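Extracellular solute-binding protein family 5 (Brucella melitensis, PDB 4ONY) probably binds peptides or similar solutes in the periplasm and hands them to an ABC transporter for uptake across the inner membrane. Local coordinates at residues V83-M88 / D234-D239; L119-K124 / G165-R170; A488-L493 / W500-S505; S505-R508 / F514-A517. All coordinates share one frame; numbering follows the deposited sequence.

Contact 1. Residues V83-M88 / D234-D239; sequences VYQTLM and DYWGKD
Q85 meets Y235 and W236 while the backbones stay apart, the nearest CA atoms, those of Q85 and G237, lying 10.6 Å from each other, so the two loops touch through side chains alone. Y235 and W236 are the first two residues of a type I beta turn that runs to K238. In Y235, CG is anti to the backbone N (chi1 169°), which brings the hydroxyl to Q85; W236 has its CB directed at the other segment. The Q85 chain leaves beside its backbone N and runs on extended past CG. The amide uses both ends, accepting at OE1 and donating at NE2. OE1 takes the indole N-H of W236, with NE1 to OE1 at 3.0 Å and an N-H...O angle of 161°; the donor sits in the carbonyl plane on a lone pair, and the oxygen lies in the plane of the indole at its edge. NE2 donates to Y235 OH at 2.9 Å, a more bent bond of 141° in which the hydroxyl stays close to the amide plane. The amide stands nearly perpendicular to the indole and steeply inclined to the phenol, so neither ring stacks on it. Two bonds from one flat group hold it against rotation, and OE1 has a further partner in S213 OG. The Y235 hydroxyl is likewise shared with Q243 OE1. All three touching residues are buried. Q85 and W236 both pack on L102 of strand 97-108, which places the junction against the antiparallel sheet that includes this strand and strand 114-119.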
loop_
_atom_site.group_PDB
_atom_site.type_symbol
_atom_site.label_atom_id
_atom_site.label_comp_id
_atom_site.label_asym_id
_atom_site.label_seq_id
_atom_site.Cartn_x
_atom_site.Cartn_y
_atom_site.Cartn_z
ATOM N N VAL A 83 20.706 1.087 2.461
ATOM C CA VAL A 83 21.908 0.267 2.592
ATOM C C VAL A 83 21.958 -0.822 1.515
ATOM O O VAL A 83 22.916 -0.909 0.758
ATOM C CB VAL A 83 21.995 -0.361 3.994
ATOM C CG1 VAL A 83 23.166 -1.325 4.098
ATOM C CG2 VAL A 83 22.129 0.758 5.030
ATOM N N TYR A 84 20.921 -1.645 1.455
ATOM C CA TYR A 84 20.843 -2.687 0.475
ATOM C C TYR A 84 20.073 -2.208 -0.748
ATOM O O TYR A 84 18.937 -1.732 -0.625
ATOM C CB TYR A 84 20.139 -3.882 1.080
ATOM C CG TYR A 84 20.960 -4.561 2.186
ATOM C CD1 TYR A 84 22.106 -5.279 1.888
ATOM C CD2 TYR A 84 20.546 -4.504 3.516
ATOM C CE1 TYR A 84 22.868 -5.895 2.892
ATOM C CE2 TYR A 84 21.274 -5.134 4.515
ATOM C CZ TYR A 84 22.426 -5.827 4.200
ATOM O OH TYR A 84 23.121 -6.459 5.178
ATOM N N GLN A 85 20.671 -2.384 -1.926
ATOM C CA GLN A 85 20.070 -1.936 -3.170
ATOM C C GLN A 85 19.597 -3.086 -4.014
ATOM O O GLN A 85 19.978 -4.235 -3.820
ATOM C CB GLN A 85 21.072 -1.134 -3.961
ATOM C CG GLN A 85 21.557 0.099 -3.248
ATOM C CD GLN A 85 22.496 0.929 -4.101
ATOM O OE1 GLN A 85 23.490 0.441 -4.595
ATOM N NE2 GLN A 85 22.161 2.214 -4.262
ATOM N N THR A 86 18.739 -2.742 -4.950
ATOM C CA THR A 86 18.186 -3.672 -5.920
ATOM C C THR A 86 18.874 -3.456 -7.281
ATOM O O THR A 86 19.630 -2.480 -7.471
ATOM C CB THR A 86 16.696 -3.397 -6.102
ATOM O OG1 THR A 86 16.541 -2.019 -6.453
ATOM C CG2 THR A 86 15.984 -3.694 -4.829
ATOM N N LEU A 87 18.599 -4.350 -8.225
ATOM C CA LEU A 87 19.195 -4.203 -9.536
ATOM C C LEU A 87 18.677 -2.957 -10.220
ATOM O O LEU A 87 19.415 -2.267 -10.934
ATOM C CB LEU A 87 18.933 -5.438 -10.381
ATOM C CG LEU A 87 19.752 -6.640 -9.871
ATOM C CD1 LEU A 87 19.143 -7.957 -10.344
ATOM C CD2 LEU A 87 21.206 -6.575 -10.351
ATOM N N MET A 88 17.387 -2.677 -10.034
ATOM C CA MET A 88 16.744 -1.512 -10.699
ATOM C C MET A 88 15.881 -0.789 -9.691
ATOM O O MET A 88 15.419 -1.407 -8.708
ATOM C CB MET A 88 15.911 -1.966 -11.896
ATOM C CG MET A 88 16.738 -2.718 -12.946
ATOM S SD MET A 88 15.837 -3.097 -14.456
ATOM C CE MET A 88 15.720 -1.451 -15.148
ATOM N N ASP A 234 31.903 8.522 -0.866
ATOM C CA ASP A 234 32.350 7.810 -2.054
ATOM C C ASP A 234 31.282 6.884 -2.641
ATOM O O ASP A 234 31.622 5.973 -3.406
ATOM C CB ASP A 234 33.581 6.954 -1.717
ATOM C CG ASP A 234 34.478 6.712 -2.912
ATOM O OD1 ASP A 234 34.578 7.531 -3.842
ATOM O OD2 ASP A 234 35.131 5.659 -2.921
ATOM N N TYR A 235 30.017 7.094 -2.269
ATOM C CA TYR A 235 28.894 6.313 -2.804
ATOM C C TYR A 235 29.039 6.165 -4.339
ATOM O O TYR A 235 29.125 7.139 -5.039
ATOM C CB TYR A 235 27.581 6.983 -2.442
ATOM C CG TYR A 235 26.375 6.406 -3.158
ATOM C CD1 TYR A 235 26.121 5.055 -3.146
ATOM C CD2 TYR A 235 25.519 7.219 -3.867
ATOM C CE1 TYR A 235 25.047 4.515 -3.832
ATOM C CE2 TYR A 235 24.409 6.685 -4.519
ATOM C CZ TYR A 235 24.193 5.336 -4.506
ATOM O OH TYR A 235 23.120 4.828 -5.169
ATOM N N TRP A 236 29.089 4.936 -4.815
ATOM C CA TRP A 236 29.355 4.628 -6.199
ATOM C C TRP A 236 28.314 5.218 -7.169
ATOM O O TRP A 236 28.646 5.543 -8.308
ATOM C CB TRP A 236 29.367 3.082 -6.388
ATOM C CG TRP A 236 27.974 2.513 -6.428
ATOM C CD1 TRP A 236 27.243 2.060 -5.364
ATOM C CD2 TRP A 236 27.152 2.336 -7.591
ATOM N NE1 TRP A 236 26.002 1.644 -5.787
ATOM C CE2 TRP A 236 25.912 1.796 -7.144
ATOM C CE3 TRP A 236 27.334 2.591 -8.959
ATOM C CZ2 TRP A 236 24.859 1.502 -8.022
ATOM C CZ3 TRP A 236 26.301 2.304 -9.844
ATOM C CH2 TRP A 236 25.073 1.769 -9.379
ATOM N N GLY A 237 27.058 5.363 -6.705
ATOM C CA GLY A 237 25.960 5.748 -7.570
ATOM C C GLY A 237 25.660 7.225 -7.638
ATOM O O GLY A 237 24.657 7.638 -8.211
ATOM N N LYS A 238 26.507 8.022 -7.026
ATOM C CA LYS A 238 26.216 9.450 -6.836
ATOM C C LYS A 238 25.920 10.177 -8.151
ATOM O O LYS A 238 25.214 11.139 -8.135
ATOM C CB LYS A 238 27.361 10.158 -6.086
ATOM C CG LYS A 238 28.572 10.314 -6.945
ATOM C CD LYS A 238 29.879 10.560 -6.214
ATOM C CE LYS A 238 29.711 10.999 -4.771
ATOM N NZ LYS A 238 31.081 11.413 -4.359
ATOM N N ASP A 239 26.473 9.748 -9.273
ATOM C CA ASP A 239 26.283 10.478 -10.531
ATOM C C ASP A 239 25.279 9.835 -11.481
ATOM O O ASP A 239 25.113 10.292 -12.592
ATOM C CB ASP A 239 27.614 10.616 -11.283
ATOM C CG ASP A 239 28.635 11.413 -10.510
ATOM O OD1 ASP A 239 28.295 12.433 -9.904
ATOM O OD2 ASP A 239 29.779 11.018 -10.493
#

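Contact 2. Residues L119-K124 / G165-R170; sequences LNPKAK and GERSVR
One residue, R167, grips both polar backbone atoms of L119: its carbonyl accepts from L119 N and its side chain donates to L119 O. The bond from L119 N to R167 O is nearly straight, 2.9 Å long with an N-H...O angle of 171°, and R167 NE reaches back to L119 O at 3.1 Å. That oxygen lies in the guanidinium plane, although the donor is tilted 33° from the carbonyl plane. A bend at chi3 (-48°) turns the end of the arginine so that NE faces the carbonyl. A water donates to L119 O and accepts from R167 NH1, giving the same oxygen a second grip. These bonds lie at the end of the antiparallel pairing between strands 114-119 and 168-173, where the strand pair runs out into loop; R167 itself precedes strand 168-173, in the connection from strand 158-165. Beyond L119 the chain enters a type I beta turn from N120 to A123. N120 OD1 accepts from K122 N at 2.9 Å, an Asx turn within the same bend. P121, exposed, lies over one face of the guanidinium, its CB 3.8 Å from R167 NE. The leucine side chain instead touches R167 O through CG, and packs on L87 and on V133 of helix 133-146.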
loop_
_atom_site.group_PDB
_atom_site.type_symbol
_atom_site.label_atom_id
_atom_site.label_comp_id
_atom_site.label_asym_id
_atom_site.label_seq_id
_atom_site.Cartn_x
_atom_site.Cartn_y
_atom_site.Cartn_z
ATOM N N LEU A 119 25.633 -5.314 -14.976
ATOM C CA LEU A 119 25.974 -4.458 -13.853
ATOM C C LEU A 119 26.816 -3.270 -14.301
ATOM O O LEU A 119 27.580 -3.354 -15.260
ATOM C CB LEU A 119 26.753 -5.227 -12.792
ATOM C CG LEU A 119 26.074 -6.491 -12.234
ATOM C CD1 LEU A 119 26.988 -7.190 -11.225
ATOM C CD2 LEU A 119 24.765 -6.101 -11.589
ATOM N N ASN A 120 26.639 -2.168 -13.596
ATOM C CA ASN A 120 27.410 -0.973 -13.817
ATOM C C ASN A 120 28.846 -1.198 -13.331
ATOM O O ASN A 120 29.050 -1.645 -12.195
ATOM C CB ASN A 120 26.758 0.160 -13.026
ATOM C CG ASN A 120 27.336 1.511 -13.375
ATOM O OD1 ASN A 120 28.578 1.703 -13.335
ATOM N ND2 ASN A 120 26.468 2.457 -13.694
ATOM N N PRO A 121 29.839 -0.936 -14.182
ATOM C CA PRO A 121 31.214 -1.254 -13.717
ATOM C C PRO A 121 31.709 -0.412 -12.540
ATOM O O PRO A 121 32.664 -0.802 -11.881
ATOM C CB PRO A 121 32.077 -1.016 -14.951
ATOM C CG PRO A 121 31.246 -0.140 -15.851
ATOM C CD PRO A 121 29.802 -0.496 -15.580
ATOM N N LYS A 122 31.062 0.712 -12.260
ATOM C CA LYS A 122 31.420 1.514 -11.090
ATOM C C LYS A 122 30.821 1.013 -9.768
ATOM O O LYS A 122 31.123 1.573 -8.717
ATOM C CB LYS A 122 30.916 2.935 -11.256
ATOM C CG LYS A 122 31.432 3.682 -12.426
ATOM C CD LYS A 122 30.656 4.998 -12.536
ATOM C CE LYS A 122 31.305 5.901 -13.573
ATOM N NZ LYS A 122 30.669 7.261 -13.573
ATOM N N ALA A 123 29.942 0.021 -9.804
ATOM C CA ALA A 123 29.208 -0.358 -8.585
ATOM C C ALA A 123 30.163 -0.905 -7.525
ATOM O O ALA A 123 30.921 -1.808 -7.821
ATOM C CB ALA A 123 28.158 -1.388 -8.908
ATOM N N LYS A 124 30.102 -0.359 -6.310
ATOM C CA LYS A 124 30.937 -0.764 -5.184
ATOM C C LYS A 124 30.140 -0.838 -3.885
ATOM O O LYS A 124 29.233 -0.025 -3.631
ATOM C CB LYS A 124 32.097 0.216 -4.951
ATOM C CG LYS A 124 33.009 0.411 -6.151
ATOM C CD LYS A 124 34.028 1.568 -5.972
ATOM C CE LYS A 124 33.463 3.003 -6.196
ATOM N NZ LYS A 124 33.133 3.461 -7.630
ATOM N N GLY A 165 28.621 -12.939 -19.052
ATOM C CA GLY A 165 29.691 -12.028 -19.520
ATOM C C GLY A 165 30.408 -11.536 -18.287
ATOM O O GLY A 165 30.042 -11.925 -17.178
ATOM N N GLU A 166 31.380 -10.649 -18.452
ATOM C CA GLU A 166 32.159 -10.200 -17.316
ATOM C C GLU A 166 31.271 -9.636 -16.222
ATOM O O GLU A 166 31.540 -9.875 -15.050
ATOM C CB GLU A 166 33.217 -9.143 -17.685
ATOM C CG GLU A 166 33.913 -8.664 -16.417
ATOM C CD GLU A 166 35.187 -7.882 -16.624
ATOM O OE1 GLU A 166 35.367 -7.243 -17.701
ATOM O OE2 GLU A 166 35.993 -7.897 -15.658
ATOM N N ARG A 167 30.227 -8.894 -16.617
ATOM C CA ARG A 167 29.356 -8.215 -15.685
ATOM C C ARG A 167 27.880 -8.515 -15.941
ATOM O O ARG A 167 27.034 -7.761 -15.466
ATOM C CB ARG A 167 29.588 -6.709 -15.746
ATOM C CG ARG A 167 31.018 -6.310 -15.487
ATOM C CD ARG A 167 31.152 -4.845 -15.273
ATOM N NE ARG A 167 30.450 -4.123 -16.306
ATOM C CZ ARG A 167 30.918 -3.918 -17.536
ATOM N NH1 ARG A 167 30.175 -3.238 -18.406
ATOM N NH2 ARG A 167 32.121 -4.381 -17.904
ATOM N N SER A 168 27.573 -9.598 -16.667
ATOM C CA SER A 168 26.175 -9.930 -17.036
ATOM C C SER A 168 25.646 -11.196 -16.393
ATOM O O SER A 168 26.330 -12.205 -16.329
ATOM C CB SER A 168 26.037 -10.109 -18.537
ATOM O OG SER A 168 26.021 -8.854 -19.144
ATOM N N VAL A 169 24.394 -11.150 -15.987
ATOM C CA VAL A 169 23.743 -12.281 -15.368
ATOM C C VAL A 169 22.355 -12.477 -15.941
ATOM O O VAL A 169 21.572 -11.549 -16.036
ATOM C CB VAL A 169 23.742 -12.157 -13.834
ATOM C CG1 VAL A 169 22.998 -10.891 -13.342
ATOM C CG2 VAL A 169 23.125 -13.386 -13.227
ATOM N N ARG A 170 22.034 -13.702 -16.304
ATOM C CA ARG A 170 20.740 -14.027 -16.887
ATOM C C ARG A 170 19.927 -14.981 -16.010
ATOM O O ARG A 170 20.443 -15.981 -15.545
ATOM C CB ARG A 170 20.913 -14.653 -18.278
ATOM C CG ARG A 170 19.573 -15.047 -18.880
ATOM C CD ARG A 170 19.651 -15.730 -20.241
ATOM N NE ARG A 170 19.999 -14.782 -21.292
ATOM C CZ ARG A 170 19.486 -14.761 -22.536
ATOM N NH1 ARG A 170 18.569 -15.657 -22.935
ATOM N NH2 ARG A 170 19.904 -13.838 -23.411
HETATM O O HOH W 1 27.410 -1.972 -17.779
#

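Contact 3. Residues A488-L493 / W500-S505; sequences ALASSL and WLRWGS
R502 reaches from the end of helix 499-503 to the carbonyl of A490, next to L489 in the segment that continues strand 484-489. NH2 donates to A490 O at 2.8 Å with an N-H...O angle of 162°, while NH1 makes a weak, longer bond of 3.4 Å to the same oxygen. The oxygen lies at the edge of the guanidinium near its plane, though the donor is tilted 21° from the carbonyl plane. Across a face of this group comes L489 CD2, which also meets the aliphatic part of the arginine, 4.0 Å from R502 CD. The other methyl, L489 CD1, touches W503 at CZ2, 3.7 Å away, approaching the indole obliquely. The arginine spans the distance because its chain is extended from CG to NE. The indole of W503 lies alongside, with R502 CB 3.5 Å above its plane toward the rim. Further out, W503 packs edge-to-face on F355 and against V519 and V524, and S491 N is held by D309 OD1. The helix closes with G504 N bonded to W500 O. The contact thus joins the C-terminal part of the strand, in the mixed sheet, to the short helix that follows it. The cationic guanidinium is spent here on a neutral carbonyl, a charge-dipole hydrogen bond directed mainly through NH2, and the leucine methyls beside it supply the apolar part of the joint.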
loop_
_atom_site.group_PDB
_atom_site.type_symbol
_atom_site.label_atom_id
_atom_site.label_comp_id
_atom_site.label_asym_id
_atom_site.label_seq_id
_atom_site.Cartn_x
_atom_site.Cartn_y
_atom_site.Cartn_z
ATOM N N ALA A 488 -9.952 -3.273 6.192
ATOM C CA ALA A 488 -9.046 -2.377 5.477
ATOM C C ALA A 488 -8.385 -3.152 4.325
ATOM O O ALA A 488 -8.211 -4.366 4.424
ATOM C CB ALA A 488 -7.968 -1.870 6.418
ATOM N N LEU A 489 -8.075 -2.496 3.227
ATOM C CA LEU A 489 -7.285 -3.130 2.162
ATOM C C LEU A 489 -6.105 -2.278 1.806
ATOM O O LEU A 489 -6.258 -1.067 1.680
ATOM C CB LEU A 489 -8.125 -3.286 0.891
ATOM C CG LEU A 489 -9.329 -4.197 1.001
ATOM C CD1 LEU A 489 -10.173 -3.991 -0.226
ATOM C CD2 LEU A 489 -8.921 -5.651 1.141
ATOM N N ALA A 490 -4.958 -2.898 1.594
ATOM C CA ALA A 490 -3.748 -2.170 1.147
ATOM C C ALA A 490 -3.784 -2.083 -0.373
ATOM O O ALA A 490 -3.636 -3.104 -1.065
ATOM C CB ALA A 490 -2.507 -2.909 1.595
ATOM N N SER A 491 -4.077 -0.893 -0.887
ATOM C CA SER A 491 -4.379 -0.729 -2.295
ATOM C C SER A 491 -3.135 -0.320 -3.013
ATOM O O SER A 491 -2.215 0.235 -2.405
ATOM C CB SER A 491 -5.467 0.334 -2.488
ATOM O OG SER A 491 -4.950 1.598 -2.053
ATOM N N SER A 492 -3.117 -0.523 -4.326
ATOM C CA SER A 492 -2.031 -0.003 -5.120
ATOM C C SER A 492 -2.448 0.202 -6.558
ATOM O O SER A 492 -3.547 -0.158 -6.971
ATOM C CB SER A 492 -0.804 -0.903 -5.055
ATOM O OG SER A 492 -0.833 -1.930 -6.058
ATOM N N LEU A 493 -1.552 0.816 -7.306
ATOM C CA LEU A 493 -1.739 1.007 -8.732
ATOM C C LEU A 493 -1.376 -0.256 -9.523
ATOM O O LEU A 493 -1.517 -0.246 -10.724
ATOM C CB LEU A 493 -0.882 2.186 -9.236
ATOM C CG LEU A 493 -1.432 3.583 -8.954
ATOM C CD1 LEU A 493 -0.551 4.702 -9.504
ATOM C CD2 LEU A 493 -2.839 3.767 -9.495
ATOM N N TRP A 500 -6.527 -12.650 -5.733
ATOM C CA TRP A 500 -7.139 -13.942 -5.527
ATOM C C TRP A 500 -7.485 -14.234 -4.069
ATOM O O TRP A 500 -8.495 -14.846 -3.810
ATOM C CB TRP A 500 -6.248 -15.086 -6.049
ATOM C CG TRP A 500 -6.113 -15.154 -7.544
ATOM C CD1 TRP A 500 -4.954 -15.051 -8.264
ATOM C CD2 TRP A 500 -7.159 -15.345 -8.496
ATOM N NE1 TRP A 500 -5.235 -15.122 -9.604
ATOM C CE2 TRP A 500 -6.575 -15.354 -9.765
ATOM C CE3 TRP A 500 -8.550 -15.534 -8.391
ATOM C CZ2 TRP A 500 -7.329 -15.552 -10.947
ATOM C CZ3 TRP A 500 -9.305 -15.706 -9.561
ATOM C CH2 TRP A 500 -8.679 -15.720 -10.827
ATOM N N LEU A 501 -6.630 -13.861 -3.129
ATOM C CA LEU A 501 -6.873 -14.192 -1.723
ATOM C C LEU A 501 -7.795 -13.188 -1.042
ATOM O O LEU A 501 -8.306 -13.459 0.057
ATOM C CB LEU A 501 -5.566 -14.390 -0.948
ATOM C CG LEU A 501 -4.964 -15.790 -1.192
ATOM C CD1 LEU A 501 -3.519 -15.860 -0.723
ATOM C CD2 LEU A 501 -5.769 -16.904 -0.492
ATOM N N ARG A 502 -8.057 -12.073 -1.704
ATOM C CA ARG A 502 -9.026 -11.116 -1.225
ATOM C C ARG A 502 -10.421 -11.398 -1.700
ATOM O O ARG A 502 -11.381 -11.192 -0.951
ATOM C CB ARG A 502 -8.708 -9.724 -1.728
ATOM C CG ARG A 502 -7.437 -9.166 -1.184
ATOM C CD ARG A 502 -7.179 -7.769 -1.737
ATOM N NE ARG A 502 -5.903 -7.294 -1.209
ATOM C CZ ARG A 502 -5.409 -6.094 -1.420
ATOM N NH1 ARG A 502 -6.059 -5.231 -2.176
ATOM N NH2 ARG A 502 -4.238 -5.784 -0.905
ATOM N N TRP A 503 -10.543 -11.743 -2.983
ATOM C CA TRP A 503 -11.838 -11.771 -3.682
ATOM C C TRP A 503 -12.161 -13.065 -4.465
ATOM O O TRP A 503 -13.302 -13.248 -4.896
ATOM C CB TRP A 503 -11.882 -10.624 -4.705
ATOM C CG TRP A 503 -11.552 -9.285 -4.186
ATOM C CD1 TRP A 503 -10.486 -8.504 -4.516
ATOM C CD2 TRP A 503 -12.339 -8.514 -3.261
ATOM N NE1 TRP A 503 -10.561 -7.289 -3.831
ATOM C CE2 TRP A 503 -11.690 -7.270 -3.081
ATOM C CE3 TRP A 503 -13.534 -8.752 -2.588
ATOM C CZ2 TRP A 503 -12.185 -6.276 -2.240
ATOM C CZ3 TRP A 503 -14.055 -7.738 -1.759
ATOM C CH2 TRP A 503 -13.368 -6.527 -1.593
ATOM N N GLY A 504 -11.164 -13.941 -4.641
ATOM C CA GLY A 504 -11.305 -15.092 -5.474
ATOM C C GLY A 504 -12.240 -16.109 -4.873
ATOM O O GLY A 504 -12.273 -16.297 -3.646
ATOM N N SER A 505 -12.982 -16.795 -5.715
ATOM C CA SER A 505 -14.028 -17.662 -5.192
ATOM C C SER A 505 -13.452 -18.848 -4.389
ATOM O O SER A 505 -13.996 -19.199 -3.359
ATOM C CB SER A 505 -14.986 -18.094 -6.311
ATOM O OG SER A 505 -14.257 -18.847 -7.237
#

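Contact 4. Residues S505-R508 / F514-A517; sequences SASR and FNFA
N515 and S507 form the heart of this contact, and most of their polar partners belong to the surrounding loop. Among the polar approaches, S507 OG lies 3.1 Å from N515 ND2. Both converge on G504 O just beyond helix 499-503, the hydroxyl through a hydrogen bond and ND2 through a weak one, while at the other end of the amide N515 OD1 accepts from V519 N. CG of the asparagine lies opposite its backbone N (chi1 -170°), which sets ND2 beside S507 OG and R508 N. Backbone interactions form a second group. R508 N bonds S505 O at 3.2 Å, keeping 505-508 in a helix-like turn, and N515 is the centre of an inverse gamma turn. S507 O and N515 N both bond the hydroxyl of S513, and R508 O and N515 O both accept from R318 NH2, so the two segments are bridged from outside. Van der Waals packing completes the contact: N515 CB sits 3.3 Å from S507 OG, while R508 CB lies 4.0 Å from N515 ND2. The extended R508 chain then runs past to bond G518 O through NH1. CA atoms of R508 and N515, the nearest across the segments, are 5.7 Å apart, with no regular strand or helix pairing between them. Amide, hydroxyl and main-chain groups thus fold the loop between helix 499-503 and helix 522-533 into a compact polar cluster. Because the N515 amide is used at both ends, firmly at OD1 and weakly at ND2, its orientation is probably fixed in this buried setting.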
loop_
_atom_site.group_PDB
_atom_site.type_symbol
_atom_site.label_atom_id
_atom_site.label_comp_id
_atom_site.label_asym_id
_atom_site.label_seq_id
_atom_site.Cartn_x
_atom_site.Cartn_y
_atom_site.Cartn_z
ATOM N N SER A 505 -12.982 -16.795 -5.715
ATOM C CA SER A 505 -14.028 -17.662 -5.192
ATOM C C SER A 505 -13.452 -18.848 -4.389
ATOM O O SER A 505 -13.996 -19.199 -3.359
ATOM C CB SER A 505 -14.986 -18.094 -6.311
ATOM O OG SER A 505 -14.257 -18.847 -7.237
ATOM N N ALA A 506 -12.296 -19.368 -4.762
ATOM C CA ALA A 506 -11.668 -20.433 -3.945
ATOM C C ALA A 506 -11.294 -19.922 -2.520
ATOM O O ALA A 506 -11.447 -20.657 -1.555
ATOM C CB ALA A 506 -10.451 -21.043 -4.645
ATOM N N SER A 507 -10.904 -18.666 -2.360
ATOM C CA SER A 507 -10.538 -18.190 -1.029
ATOM C C SER A 507 -11.721 -18.056 -0.037
ATOM O O SER A 507 -11.516 -17.923 1.177
ATOM C CB SER A 507 -9.785 -16.880 -1.136
ATOM O OG SER A 507 -10.639 -15.859 -1.571
ATOM N N ARG A 508 -12.957 -18.048 -0.532
ATOM C CA ARG A 508 -14.108 -17.915 0.369
ATOM C C ARG A 508 -14.118 -19.007 1.424
ATOM O O ARG A 508 -14.500 -18.764 2.540
ATOM C CB ARG A 508 -15.420 -17.956 -0.423
ATOM C CG ARG A 508 -16.684 -18.090 0.447
ATOM C CD ARG A 508 -17.887 -18.137 -0.464
ATOM N NE ARG A 508 -19.070 -18.665 0.211
ATOM C CZ ARG A 508 -20.148 -17.986 0.550
ATOM N NH1 ARG A 508 -20.264 -16.668 0.348
ATOM N NH2 ARG A 508 -21.154 -18.636 1.105
ATOM N N PHE A 514 -7.971 -13.795 3.098
ATOM C CA PHE A 514 -8.343 -12.385 3.317
ATOM C C PHE A 514 -9.698 -12.055 2.679
ATOM O O PHE A 514 -10.054 -10.863 2.499
ATOM C CB PHE A 514 -7.233 -11.461 2.778
ATOM C CG PHE A 514 -5.906 -11.684 3.467
ATOM C CD1 PHE A 514 -5.663 -11.119 4.724
ATOM C CD2 PHE A 514 -4.941 -12.501 2.913
ATOM C CE1 PHE A 514 -4.473 -11.358 5.407
ATOM C CE2 PHE A 514 -3.740 -12.753 3.586
ATOM C CZ PHE A 514 -3.513 -12.191 4.835
ATOM N N ASN A 515 -10.454 -13.085 2.313
ATOM C CA ASN A 515 -11.773 -12.849 1.672
ATOM C C ASN A 515 -12.821 -12.715 2.774
ATOM O O ASN A 515 -13.632 -13.626 3.002
ATOM C CB ASN A 515 -12.089 -14.022 0.750
ATOM C CG ASN A 515 -13.308 -13.779 -0.150
ATOM O OD1 ASN A 515 -14.124 -12.870 0.058
ATOM N ND2 ASN A 515 -13.387 -14.571 -1.181
ATOM N N PHE A 516 -12.791 -11.600 3.471
ATOM C CA PHE A 516 -13.643 -11.437 4.659
ATOM C C PHE A 516 -15.115 -11.378 4.354
ATOM O O PHE A 516 -15.904 -11.769 5.185
ATOM C CB PHE A 516 -13.168 -10.228 5.460
ATOM C CG PHE A 516 -11.719 -10.354 5.889
ATOM C CD1 PHE A 516 -11.283 -11.452 6.651
ATOM C CD2 PHE A 516 -10.806 -9.418 5.539
ATOM C CE1 PHE A 516 -9.957 -11.589 7.036
ATOM C CE2 PHE A 516 -9.474 -9.553 5.925
ATOM C CZ PHE A 516 -9.067 -10.608 6.680
ATOM N N ALA A 517 -15.506 -10.871 3.182
ATOM C CA ALA A 517 -16.925 -10.851 2.805
ATOM C C ALA A 517 -17.435 -12.176 2.252
ATOM O O ALA A 517 -18.672 -12.361 2.143
ATOM C CB ALA A 517 -17.204 -9.765 1.793
#

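Overall arrangement
From the N terminus, contact 1 opens at 83-88 and closes at 234-239, a long loop that holds contact 2 entirely within it, since 119-124 and 165-170 both fall between its ends. The two touch: W236 packs on N120 and the backbone of 122-124, joining the 234-239 loop to the loop that leaves strand 114-119. Contacts 3 and 4 follow in series, far along the chain. Contact 3 closes the short link from strand 484-489 to helix 499-503. Contact 4 shares S505 with it and touches it, N515 and S507 lying against the end of that helix; it closes a turn in the loop between helices 499-503 and 522-533. Centres of contacts 1 and 4 are about 41 Å apart, on opposite sides of the chain's centre.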